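Local structure of esterase TesA (4JGG) at residues A[41-46]-A[161-166]; A[95-100]-A[104-109]; A[110-115]-A[149-154]; A[171-176]-A[183-188]. The protein hydrolyses carboxylic esters, with highest activity on Tween detergents and short-chain p-nitrophenyl esters, and shows low thioesterase activity toward palmitoyl-coenzyme A. One frame throughout, in Å; residues are numbered along the deposited sequence.

Contact 1: residues A[41-46]-A[161-166]; sequences QGWVAL and PFFLEG
Trp43 and Phe163 carry this contact by themselves, two large rings that bridge backbones whose CA atoms are 11.5 Å apart. The aromatic interaction is T-shaped: the far edge of the Phe163 ring points at one face of the indole, with the planes 64° apart and the centroid of the five-membered ring of Trp43 5.3 Å from that of the Phe163 ring. Phe163 CZ makes the approach, lying 3.6 Å from Trp43 NE1 toward the rim of the pyrrole part. It reaches that far because CG stands anti to the backbone N (chi1 173°), which directs the ring toward Trp43. Apolar packing adds to this: Phe163 CZ also meets Trp43 CE2 at 3.9 Å, the other face of the indole rests on CG2 of its own neighbour Val44, and Leu128 touches both rings.

Among the hydrogen bonds, Trp43 NE1 is paired with Ser32 OG, and Glu165 N bonds Phe162 O to close the type I turn that carries Phe163. The pair thus joins the start of helix 43-53 to the loop after strand 158-160 within the buried core of an SGNH-hydrolase alpha/beta/alpha fold, the Phe163 side chain about 9 Å from that of Ser30, the probable nucleophile.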
loop_
_atom_site.group_PDB
_atom_site.type_symbol
_atom_site.label_atom_id
_atom_site.label_comp_id
_atom_site.label_asym_id
_atom_site.label_seq_id
_atom_site.Cartn_x
_atom_site.Cartn_y
_atom_site.Cartn_z
ATOM N N GLN A 41 -0.705 -6.315 15.703
ATOM C CA GLN A 41 0.736 -6.094 15.618
ATOM C C GLN A 41 1.151 -5.737 14.195
ATOM O O GLN A 41 2.331 -5.520 13.914
ATOM C CB GLN A 41 1.502 -7.339 16.076
ATOM C CG GLN A 41 1.350 -7.663 17.564
ATOM C CD GLN A 41 2.064 -6.663 18.473
ATOM O OE1 GLN A 41 3.068 -6.060 18.091
ATOM N NE2 GLN A 41 1.543 -6.489 19.686
ATOM N N GLY A 42 0.169 -5.676 13.303
ATOM C CA GLY A 42 0.424 -5.322 11.921
ATOM C C GLY A 42 0.774 -3.865 11.744
ATOM O O GLY A 42 0.473 -3.017 12.597
ATOM N N TRP A 43 1.409 -3.560 10.620
ATOM C CA TRP A 43 1.937 -2.224 10.399
ATOM C C TRP A 43 0.877 -1.114 10.500
ATOM O O TRP A 43 1.149 -0.040 11.035
ATOM C CB TRP A 43 2.749 -2.166 9.095
ATOM C CG TRP A 43 1.992 -1.799 7.854
ATOM C CD1 TRP A 43 1.520 -2.647 6.903
ATOM C CD2 TRP A 43 1.660 -0.475 7.420
ATOM N NE1 TRP A 43 0.901 -1.934 5.895
ATOM C CE2 TRP A 43 0.969 -0.599 6.194
ATOM C CE3 TRP A 43 1.881 0.801 7.943
ATOM C CZ2 TRP A 43 0.495 0.508 5.489
ATOM C CZ3 TRP A 43 1.406 1.896 7.247
ATOM C CH2 TRP A 43 0.715 1.745 6.039
ATOM N N VAL A 44 -0.335 -1.369 10.026
ATOM C CA VAL A 44 -1.380 -0.341 10.084
ATOM C C VAL A 44 -1.786 -0.056 11.530
ATOM O O VAL A 44 -1.969 1.094 11.921
ATOM C CB VAL A 44 -2.628 -0.732 9.264
ATOM C CG1 VAL A 44 -3.783 0.160 9.626
ATOM C CG2 VAL A 44 -2.341 -0.646 7.765
ATOM N N ALA A 45 -1.905 -1.119 12.314
ATOM C CA ALA A 45 -2.126 -1.029 13.751
ATOM C C ALA A 45 -1.035 -0.221 14.426
ATOM O O ALA A 45 -1.298 0.543 15.355
ATOM C CB ALA A 45 -2.185 -2.420 14.355
ATOM N N LEU A 46 0.205 -0.402 13.975
ATOM C CA LEU A 46 1.316 0.339 14.545
ATOM C C LEU A 46 1.257 1.800 14.110
ATOM O O LEU A 46 1.719 2.697 14.833
ATOM C CB LEU A 46 2.655 -0.268 14.106
ATOM C CG LEU A 46 2.924 -1.744 14.398
ATOM C CD1 LEU A 46 4.348 -2.087 13.962
ATOM C CD2 LEU A 46 2.718 -2.066 15.852
ATOM N N PRO A 161 8.338 4.405 -3.162
ATOM C CA PRO A 161 8.639 3.481 -4.263
ATOM C C PRO A 161 9.011 2.083 -3.798
ATOM O O PRO A 161 8.708 1.121 -4.507
ATOM C CB PRO A 161 9.831 4.144 -4.971
ATOM C CG PRO A 161 10.392 5.121 -3.990
ATOM C CD PRO A 161 9.215 5.585 -3.169
ATOM N N PHE A 162 9.653 1.982 -2.636
ATOM C CA PHE A 162 10.165 0.713 -2.130
ATOM C C PHE A 162 9.607 0.388 -0.749
ATOM O O PHE A 162 10.344 0.361 0.240
ATOM C CB PHE A 162 11.697 0.751 -2.087
ATOM C CG PHE A 162 12.310 1.353 -3.320
ATOM C CD1 PHE A 162 12.366 0.632 -4.501
ATOM C CD2 PHE A 162 12.804 2.647 -3.306
ATOM C CE1 PHE A 162 12.913 1.184 -5.638
ATOM C CE2 PHE A 162 13.359 3.204 -4.448
ATOM C CZ PHE A 162 13.410 2.474 -5.612
ATOM N N PHE A 163 8.299 0.141 -0.693
ATOM C CA PHE A 163 7.598 -0.120 0.561
ATOM C C PHE A 163 8.239 -1.283 1.305
ATOM O O PHE A 163 8.287 -1.293 2.524
ATOM C CB PHE A 163 6.115 -0.400 0.265
ATOM C CG PHE A 163 5.301 -0.840 1.456
ATOM C CD1 PHE A 163 5.431 -0.207 2.684
ATOM C CD2 PHE A 163 4.347 -1.852 1.325
ATOM C CE1 PHE A 163 4.664 -0.596 3.773
ATOM C CE2 PHE A 163 3.568 -2.243 2.409
ATOM C CZ PHE A 163 3.721 -1.613 3.631
ATOM N N LEU A 164 8.766 -2.255 0.575
ATOM C CA LEU A 164 9.308 -3.435 1.234
ATOM C C LEU A 164 10.821 -3.333 1.405
ATOM O O LEU A 164 11.510 -4.341 1.544
ATOM C CB LEU A 164 8.922 -4.706 0.474
ATOM C CG LEU A 164 7.437 -4.816 0.135
ATOM C CD1 LEU A 164 7.188 -6.087 -0.680
ATOM C CD2 LEU A 164 6.586 -4.815 1.392
ATOM N N GLU A 165 11.342 -2.112 1.410
ATOM C CA GLU A 165 12.774 -1.943 1.623
ATOM C C GLU A 165 13.211 -2.578 2.936
ATOM O O GLU A 165 12.614 -2.337 3.975
ATOM C CB GLU A 165 13.169 -0.474 1.590
ATOM C CG GLU A 165 14.641 -0.245 1.895
ATOM C CD GLU A 165 15.030 1.213 1.784
ATOM O OE1 GLU A 165 14.210 2.006 1.266
ATOM O OE2 GLU A 165 16.152 1.556 2.220
ATOM N N GLY A 166 14.262 -3.396 2.880
ATOM C CA GLY A 166 14.798 -4.033 4.068
ATOM C C GLY A 166 13.926 -5.158 4.599
ATOM O O GLY A 166 14.205 -5.726 5.660
#

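Contact 2: residues A[95-100]-A[104-109]; sequences GNDGLR and PAQLQQ
Asp97 reaches from the short helix 95-99 to the first turns of helix 104-121, where Gln106 and Leu107 receive it. The close-fitting part is centred on the carboxylate. Gln106 NE2 donates to Asp97 OD2 over 3.0 Å, with an N-H...O angle of 148°, so the bond is appreciably bent. The amide comes to the anti side of the carboxylate oxygen, 19° out of its plane, although the two flat groups themselves are nearly coplanar. Gln106 attains this position through a doubly bent side chain: CG is set between the backbone N and the carbonyl carbon (chi1 55°), and a second bend at chi2 carries the amide back toward Asp97. The same NE2 also bonds Ala103 O, just ahead of the helix, which helps fix the rotation of the amide. On the buried side, Leu107 CD1 lies against the carboxylate at van der Waals distance, 3.9 Å from Asp97 OD2.

The partly exposed Gln106 amide marks the solvent side. Asp97 OD2 has three partners: Gln106 NE2, Ser70 OG and a water that donates to Asp97 OD2 at 2.8 Å. That water also donates to Gln106 OE1 at 3.0 Å, so carboxylate, amide and water close a small ring. The amide N-H and the water would probably favour the ionised carboxylate.

Asp97 follows Asn96 in the GxND block of SGNH hydrolases, whose asparagine belongs to the oxyanion hole in relatives. The contact lies beyond strand 88-92, beside helix 70-84, whose Ser70 touches both Gln106 and Leu107, while Pro104 and Leu107 pack on helix 138-155.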
loop_
_atom_site.group_PDB
_atom_site.type_symbol
_atom_site.label_atom_id
_atom_site.label_comp_id
_atom_site.label_asym_id
_atom_site.label_seq_id
_atom_site.Cartn_x
_atom_site.Cartn_y
_atom_site.Cartn_z
ATOM N N GLY A 95 0.476 -5.695 -6.032
ATOM C CA GLY A 95 1.372 -6.788 -5.719
ATOM C C GLY A 95 0.836 -8.070 -6.303
ATOM O O GLY A 95 1.586 -8.914 -6.797
ATOM N N ASN A 96 -0.486 -8.225 -6.251
ATOM C CA ASN A 96 -1.118 -9.400 -6.854
ATOM C C ASN A 96 -1.131 -9.347 -8.365
ATOM O O ASN A 96 -0.936 -10.361 -9.009
ATOM C CB ASN A 96 -2.520 -9.642 -6.285
ATOM C CG ASN A 96 -2.467 -10.187 -4.876
ATOM O OD1 ASN A 96 -1.691 -11.101 -4.596
ATOM N ND2 ASN A 96 -3.252 -9.601 -3.965
ATOM N N ASP A 97 -1.318 -8.161 -8.932
ATOM C CA ASP A 97 -1.254 -8.022 -10.385
ATOM C C ASP A 97 0.081 -8.535 -10.908
ATOM O O ASP A 97 0.138 -9.180 -11.941
ATOM C CB ASP A 97 -1.428 -6.568 -10.821
ATOM C CG ASP A 97 -2.776 -5.992 -10.415
ATOM O OD1 ASP A 97 -3.179 -6.178 -9.250
ATOM O OD2 ASP A 97 -3.428 -5.374 -11.276
ATOM N N GLY A 98 1.165 -8.233 -10.206
ATOM C CA GLY A 98 2.472 -8.691 -10.639
ATOM C C GLY A 98 2.708 -10.162 -10.374
ATOM O O GLY A 98 3.243 -10.893 -11.211
ATOM N N LEU A 99 2.312 -10.604 -9.193
ATOM C CA LEU A 99 2.534 -11.972 -8.777
ATOM C C LEU A 99 1.760 -12.932 -9.685
ATOM O O LEU A 99 2.135 -14.101 -9.836
ATOM C CB LEU A 99 2.097 -12.134 -7.327
ATOM C CG LEU A 99 2.542 -13.384 -6.585
ATOM C CD1 LEU A 99 4.007 -13.280 -6.247
ATOM C CD2 LEU A 99 1.696 -13.549 -5.328
ATOM N N ARG A 100 0.689 -12.420 -10.291
ATOM C CA ARG A 100 -0.151 -13.180 -11.213
ATOM C C ARG A 100 0.272 -13.067 -12.672
ATOM O O ARG A 100 -0.250 -13.771 -13.524
ATOM C CB ARG A 100 -1.599 -12.707 -11.124
ATOM C CG ARG A 100 -2.279 -13.016 -9.818
ATOM C CD ARG A 100 -3.737 -12.667 -9.901
ATOM N NE ARG A 100 -4.242 -12.308 -8.590
ATOM C CZ ARG A 100 -5.510 -12.034 -8.314
ATOM N NH1 ARG A 100 -6.435 -12.075 -9.269
ATOM N NH2 ARG A 100 -5.848 -11.718 -7.067
ATOM N N PRO A 104 1.012 -5.028 -16.925
ATOM C CA PRO A 104 1.476 -3.806 -16.269
ATOM C C PRO A 104 0.675 -2.572 -16.663
ATOM O O PRO A 104 0.574 -1.638 -15.872
ATOM C CB PRO A 104 2.910 -3.667 -16.780
ATOM C CG PRO A 104 3.329 -5.052 -17.079
ATOM C CD PRO A 104 2.112 -5.752 -17.586
ATOM N N ALA A 105 0.126 -2.555 -17.872
ATOM C CA ALA A 105 -0.585 -1.367 -18.344
ATOM C C ALA A 105 -1.926 -1.200 -17.633
ATOM O O ALA A 105 -2.318 -0.080 -17.290
ATOM C CB ALA A 105 -0.771 -1.415 -19.848
ATOM N N GLN A 106 -2.626 -2.315 -17.411
ATOM C CA GLN A 106 -3.902 -2.278 -16.700
ATOM C C GLN A 106 -3.713 -1.884 -15.234
ATOM O O GLN A 106 -4.606 -1.289 -14.624
ATOM C CB GLN A 106 -4.661 -3.612 -16.827
ATOM C CG GLN A 106 -3.879 -4.861 -16.380
ATOM C CD GLN A 106 -4.109 -5.223 -14.908
ATOM O OE1 GLN A 106 -5.216 -5.058 -14.377
ATOM N NE2 GLN A 106 -3.068 -5.724 -14.253
ATOM N N LEU A 107 -2.554 -2.214 -14.674
ATOM C CA LEU A 107 -2.210 -1.791 -13.316
ATOM C C LEU A 107 -2.129 -0.279 -13.276
ATOM O O LEU A 107 -2.692 0.371 -12.387
ATOM C CB LEU A 107 -0.864 -2.379 -12.880
ATOM C CG LEU A 107 -0.354 -1.905 -11.515
ATOM C CD1 LEU A 107 -1.344 -2.231 -10.393
ATOM C CD2 LEU A 107 1.025 -2.478 -11.197
ATOM N N GLN A 108 -1.424 0.280 -14.252
ATOM C CA GLN A 108 -1.227 1.721 -14.325
ATOM C C GLN A 108 -2.574 2.423 -14.471
ATOM O O GLN A 108 -2.823 3.451 -13.851
ATOM C CB GLN A 108 -0.300 2.068 -15.496
ATOM C CG GLN A 108 0.431 3.397 -15.331
ATOM C CD GLN A 108 -0.478 4.592 -15.537
ATOM O OE1 GLN A 108 -1.584 4.461 -16.061
ATOM N NE2 GLN A 108 -0.014 5.771 -15.125
ATOM N N GLN A 109 -3.454 1.854 -15.285
ATOM C CA GLN A 109 -4.777 2.436 -15.501
ATOM C C GLN A 109 -5.640 2.420 -14.229
ATOM O O GLN A 109 -6.211 3.441 -13.815
ATOM C CB GLN A 109 -5.482 1.670 -16.625
ATOM C CG GLN A 109 -6.858 2.206 -17.000
ATOM C CD GLN A 109 -7.590 1.278 -17.957
ATOM O OE1 GLN A 109 -7.734 0.081 -17.692
ATOM N NE2 GLN A 109 -8.045 1.823 -19.079
HETATM O O HOH W 1 -6.147 -5.831 -11.611
#

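Contact 3: residues A[110-115]-A[149-154]; sequences NLASMA and GAVAAQ
This is apolar helix-to-helix packing between two neighbouring layer helices of the alpha/beta/alpha fold, centred on Val151 against Leu111 and Ala112. The axes of the short segments cross at -35° and approach to 9.3 Å, running in broadly the same direction, and the small side chain of Ala112 allows its CA to come within 5.3 Å of the CA of Val151. The valine acts with both branches. Val151 CG1, anti to the backbone N (chi1 -179°), presses on the backbone of the facing helix and lies 3.5 Å from Ala112 CA; Val151 CG2, also facing this helix, meets Leu111 CB at 4.0 Å. Leu111 therefore contributes the root of its side chain here.

At the outer border the extended chain of Gln154 lies across Ala112, bringing Gln154 OE1 to 4.0 Å from Ala112 CB. This is mere contact: the polar partner of OE1 is Gln108 NE2, one turn earlier on helix 104-121. Leu111 also touches Tyr148, and Ala112 and Ala115 touch Glu155, so the seam extends along helix 138-155 in both directions. On its other flank, helix 104-121 packs through Asn110, Ser113 and Met114 on Leu74 of helix 70-84, which places it between helices 70-84 and 138-155.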
loop_
_atom_site.group_PDB
_atom_site.type_symbol
_atom_site.label_atom_id
_atom_site.label_comp_id
_atom_site.label_asym_id
_atom_site.label_seq_id
_atom_site.Cartn_x
_atom_site.Cartn_y
_atom_site.Cartn_z
ATOM N N ASN A 110 -5.748 1.245 -13.624
ATOM C CA ASN A 110 -6.522 1.075 -12.407
ATOM C C ASN A 110 -6.035 1.934 -11.236
ATOM O O ASN A 110 -6.833 2.592 -10.574
ATOM C CB ASN A 110 -6.546 -0.397 -12.005
ATOM C CG ASN A 110 -7.309 -1.251 -12.994
ATOM O OD1 ASN A 110 -8.198 -0.758 -13.694
ATOM N ND2 ASN A 110 -6.974 -2.542 -13.050
ATOM N N LEU A 111 -4.729 1.935 -10.986
ATOM C CA LEU A 111 -4.176 2.718 -9.880
ATOM C C LEU A 111 -4.357 4.214 -10.131
ATOM O O LEU A 111 -4.737 4.952 -9.239
ATOM C CB LEU A 111 -2.687 2.410 -9.667
ATOM C CG LEU A 111 -2.232 1.085 -9.050
ATOM C CD1 LEU A 111 -0.709 1.056 -9.049
ATOM C CD2 LEU A 111 -2.759 0.898 -7.620
ATOM N N ALA A 112 -4.080 4.644 -11.356
ATOM C CA ALA A 112 -4.285 6.026 -11.759
ATOM C C ALA A 112 -5.714 6.480 -11.483
ATOM O O ALA A 112 -5.919 7.528 -10.877
ATOM C CB ALA A 112 -3.946 6.194 -13.244
ATOM N N SER A 113 -6.685 5.680 -11.933
ATOM C CA SER A 113 -8.106 5.947 -11.731
ATOM C C SER A 113 -8.488 5.973 -10.246
ATOM O O SER A 113 -9.273 6.822 -9.822
ATOM C CB SER A 113 -8.951 4.917 -12.482
ATOM O OG SER A 113 -10.332 5.180 -12.313
ATOM N N MET A 114 -7.924 5.060 -9.458
ATOM C CA MET A 114 -8.115 5.086 -8.002
ATOM C C MET A 114 -7.622 6.396 -7.413
ATOM O O MET A 114 -8.280 6.969 -6.558
ATOM C CB MET A 114 -7.370 3.936 -7.296
ATOM C CG MET A 114 -7.938 2.527 -7.486
ATOM S SD MET A 114 -7.096 1.315 -6.419
ATOM C CE MET A 114 -7.708 1.778 -4.798
ATOM N N ALA A 115 -6.440 6.839 -7.837
ATOM C CA ALA A 115 -5.833 8.053 -7.294
ATOM C C ALA A 115 -6.630 9.266 -7.729
ATOM O O ALA A 115 -6.783 10.225 -6.976
ATOM C CB ALA A 115 -4.377 8.183 -7.727
ATOM N N GLY A 149 5.676 4.689 -9.963
ATOM C CA GLY A 149 6.227 6.012 -10.222
ATOM C C GLY A 149 5.489 6.736 -11.335
ATOM O O GLY A 149 5.318 7.956 -11.299
ATOM N N ALA A 150 5.033 5.977 -12.322
ATOM C CA ALA A 150 4.282 6.535 -13.439
ATOM C C ALA A 150 2.955 7.117 -12.955
ATOM O O ALA A 150 2.602 8.251 -13.288
ATOM C CB ALA A 150 4.028 5.461 -14.495
ATOM N N VAL A 151 2.221 6.334 -12.167
ATOM C CA VAL A 151 0.944 6.787 -11.610
ATOM C C VAL A 151 1.102 8.012 -10.713
ATOM O O VAL A 151 0.331 8.967 -10.814
ATOM C CB VAL A 151 0.227 5.667 -10.838
ATOM C CG1 VAL A 151 -1.116 6.177 -10.308
ATOM C CG2 VAL A 151 0.019 4.462 -11.747
ATOM N N ALA A 152 2.109 7.987 -9.843
ATOM C CA ALA A 152 2.384 9.123 -8.979
ATOM C C ALA A 152 2.667 10.374 -9.807
ATOM O O ALA A 152 2.215 11.468 -9.464
ATOM C CB ALA A 152 3.539 8.814 -8.038
ATOM N N ALA A 153 3.403 10.205 -10.899
ATOM C CA ALA A 153 3.697 11.306 -11.806
ATOM C C ALA A 153 2.415 11.853 -12.404
ATOM O O ALA A 153 2.150 13.056 -12.353
ATOM C CB ALA A 153 4.630 10.837 -12.918
ATOM N N GLN A 154 1.626 10.950 -12.974
ATOM C CA GLN A 154 0.423 11.312 -13.705
ATOM C C GLN A 154 -0.642 11.955 -12.829
ATOM O O GLN A 154 -1.286 12.925 -13.241
ATOM C CB GLN A 154 -0.147 10.066 -14.390
ATOM C CG GLN A 154 -1.411 10.290 -15.193
ATOM C CD GLN A 154 -1.895 8.998 -15.813
ATOM O OE1 GLN A 154 -1.241 7.967 -15.681
ATOM N NE2 GLN A 154 -3.037 9.041 -16.492
#

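Contact 4: residues A[171-176]-A[183-188]; sequences QGMMQA and LAAQPR
Met173 lies across the Ala184-Ala185 step and ends against the base of Arg188. Its conformation explains the reach: CG is anti to the carbonyl carbon (chi1 -64°), and further bends at chi2 and chi3 curl the thioether over the backbone of the opposite segment. Met173 SD consequently comes 3.7 Å from Ala184 O and 4.1 Å from Ala185 CB, while Met173 CE continues along the same surface to Ala185 CA at 3.8 Å and Arg188 CB at 3.9 Å. The backbone takes part too, for Met173 O sits 3.3 Å from Ala185 CB and Gly172 O 3.8 Å from Ala184 CB. Gly172 has a positive phi of 92°, a backbone conformation that glycine adopts readily.

In the SGNH-hydrolase fold this loop leads to the segment carrying the aspartate and histidine of the triad. Asp177 and His180, assigned by similarity, fall between the two segments packed here, and a backbone hydrogen bond between Met173 and Ala182 joins the ends of that excursion. Nearby, Gln175 NE2 bonds Pro181 O and Leu35 O.

Arg188 touches Met173 with its CB alone. With CG anti to the backbone N and a bend at chi2, the rest of the chain departs, and NE bonds Asn192 OD1 further along helix 186-197.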
loop_
_atom_site.group_PDB
_atom_site.type_symbol
_atom_site.label_atom_id
_atom_site.label_comp_id
_atom_site.label_asym_id
_atom_site.label_seq_id
_atom_site.Cartn_x
_atom_site.Cartn_y
_atom_site.Cartn_z
ATOM N N GLN A 171 15.977 -12.655 5.220
ATOM C CA GLN A 171 15.637 -13.742 6.127
ATOM C C GLN A 171 15.222 -13.170 7.474
ATOM O O GLN A 171 15.822 -12.209 7.964
ATOM C CB GLN A 171 16.818 -14.700 6.309
ATOM C CG GLN A 171 16.497 -15.891 7.201
ATOM C CD GLN A 171 17.691 -16.792 7.437
ATOM O OE1 GLN A 171 18.652 -16.785 6.665
ATOM N NE2 GLN A 171 17.639 -17.572 8.514
ATOM N N GLY A 172 14.203 -13.773 8.072
ATOM C CA GLY A 172 13.650 -13.280 9.320
ATOM C C GLY A 172 12.511 -12.311 9.084
ATOM O O GLY A 172 11.562 -12.263 9.859
ATOM N N MET A 173 12.600 -11.545 8.004
ATOM C CA MET A 173 11.619 -10.497 7.730
ATOM C C MET A 173 10.429 -11.013 6.913
ATOM O O MET A 173 9.302 -10.531 7.061
ATOM C CB MET A 173 12.294 -9.314 7.028
ATOM C CG MET A 173 13.336 -8.623 7.895
ATOM S SD MET A 173 12.604 -8.021 9.421
ATOM C CE MET A 173 12.652 -6.264 9.120
ATOM N N MET A 174 10.699 -12.000 6.063
ATOM C CA MET A 174 9.682 -12.640 5.234
ATOM C C MET A 174 9.203 -13.935 5.860
ATOM O O MET A 174 9.984 -14.647 6.477
ATOM C CB MET A 174 10.252 -12.964 3.852
ATOM C CG MET A 174 10.493 -11.746 3.000
ATOM S SD MET A 174 9.280 -10.480 3.389
ATOM C CE MET A 174 7.885 -11.021 2.449
ATOM N N GLN A 175 7.923 -14.254 5.685
ATOM C CA GLN A 175 7.460 -15.595 5.998
ATOM C C GLN A 175 8.036 -16.520 4.924
ATOM O O GLN A 175 8.578 -16.052 3.926
ATOM C CB GLN A 175 5.930 -15.669 6.038
ATOM C CG GLN A 175 5.303 -14.684 7.035
ATOM C CD GLN A 175 3.787 -14.670 6.984
ATOM O OE1 GLN A 175 3.161 -15.691 6.707
ATOM N NE2 GLN A 175 3.192 -13.509 7.238
ATOM N N ALA A 176 7.912 -17.823 5.140
ATOM C CA ALA A 176 8.538 -18.837 4.280
ATOM C C ALA A 176 8.204 -18.745 2.780
ATOM O O ALA A 176 9.020 -19.132 1.937
ATOM C CB ALA A 176 8.217 -20.233 4.811
ATOM N N LEU A 183 6.010 -11.203 11.261
ATOM C CA LEU A 183 5.802 -10.277 12.374
ATOM C C LEU A 183 6.979 -9.312 12.556
ATOM O O LEU A 183 6.790 -8.113 12.766
ATOM C CB LEU A 183 5.572 -11.084 13.657
ATOM C CG LEU A 183 5.241 -10.330 14.942
ATOM C CD1 LEU A 183 3.969 -9.530 14.739
ATOM C CD2 LEU A 183 5.093 -11.308 16.095
ATOM N N ALA A 184 8.197 -9.833 12.450
ATOM C CA ALA A 184 9.396 -9.040 12.716
ATOM C C ALA A 184 9.555 -7.860 11.758
ATOM O O ALA A 184 10.294 -6.912 12.041
ATOM C CB ALA A 184 10.626 -9.923 12.669
ATOM N N ALA A 185 8.848 -7.913 10.636
ATOM C CA ALA A 185 8.976 -6.895 9.599
ATOM C C ALA A 185 8.056 -5.700 9.812
ATOM O O ALA A 185 8.239 -4.650 9.190
ATOM C CB ALA A 185 8.706 -7.507 8.233
ATOM N N GLN A 186 7.058 -5.860 10.673
ATOM C CA GLN A 186 5.987 -4.858 10.774
ATOM C C GLN A 186 6.477 -3.459 11.158
ATOM O O GLN A 186 6.049 -2.460 10.560
ATOM C CB GLN A 186 4.849 -5.337 11.688
ATOM C CG GLN A 186 4.215 -6.676 11.284
ATOM C CD GLN A 186 3.699 -6.686 9.854
ATOM O OE1 GLN A 186 2.858 -5.874 9.478
ATOM N NE2 GLN A 186 4.206 -7.608 9.051
ATOM N N PRO A 187 7.382 -3.375 12.155
ATOM C CA PRO A 187 8.010 -2.084 12.449
ATOM C C PRO A 187 8.654 -1.457 11.223
ATOM O O PRO A 187 8.439 -0.272 10.981
ATOM C CB PRO A 187 9.065 -2.451 13.491
ATOM C CG PRO A 187 8.455 -3.560 14.238
ATOM C CD PRO A 187 7.689 -4.370 13.202
ATOM N N ARG A 188 9.407 -2.247 10.452
ATOM C CA ARG A 188 10.105 -1.726 9.280
ATOM C C ARG A 188 9.142 -1.237 8.202
ATOM O O ARG A 188 9.352 -0.180 7.615
ATOM C CB ARG A 188 11.054 -2.769 8.681
ATOM C CG ARG A 188 11.830 -2.229 7.485
ATOM C CD ARG A 188 12.851 -1.196 7.934
ATOM N NE ARG A 188 13.352 -0.351 6.852
ATOM C CZ ARG A 188 14.514 -0.537 6.233
ATOM N NH1 ARG A 188 15.289 -1.554 6.567
ATOM N NH2 ARG A 188 14.890 0.287 5.269
#

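How the contacts relate
The four contacts fall into two touching pairs. Contacts 1 and 4, with centres about 10 Å apart, meet through Gln186, whose OE1 accepts from Trp43 N at 3.0 Å, tying helix 186-197 to the start of helix 43-53; a long, weak ion pair links Glu165 and Arg188. Contacts 2 and 3 share helix 104-121, with centres about 12 Å apart. The centres of contacts 1 and 3 are about 20 Å apart, on opposite sides of the chain's centre. The probable catalytic residues lie nearer contacts 1, 2 and 4: the side chain of Asp97 is about 11 Å from that of Ser30, and the side chain of Ala185 about 9 Å from that of His180.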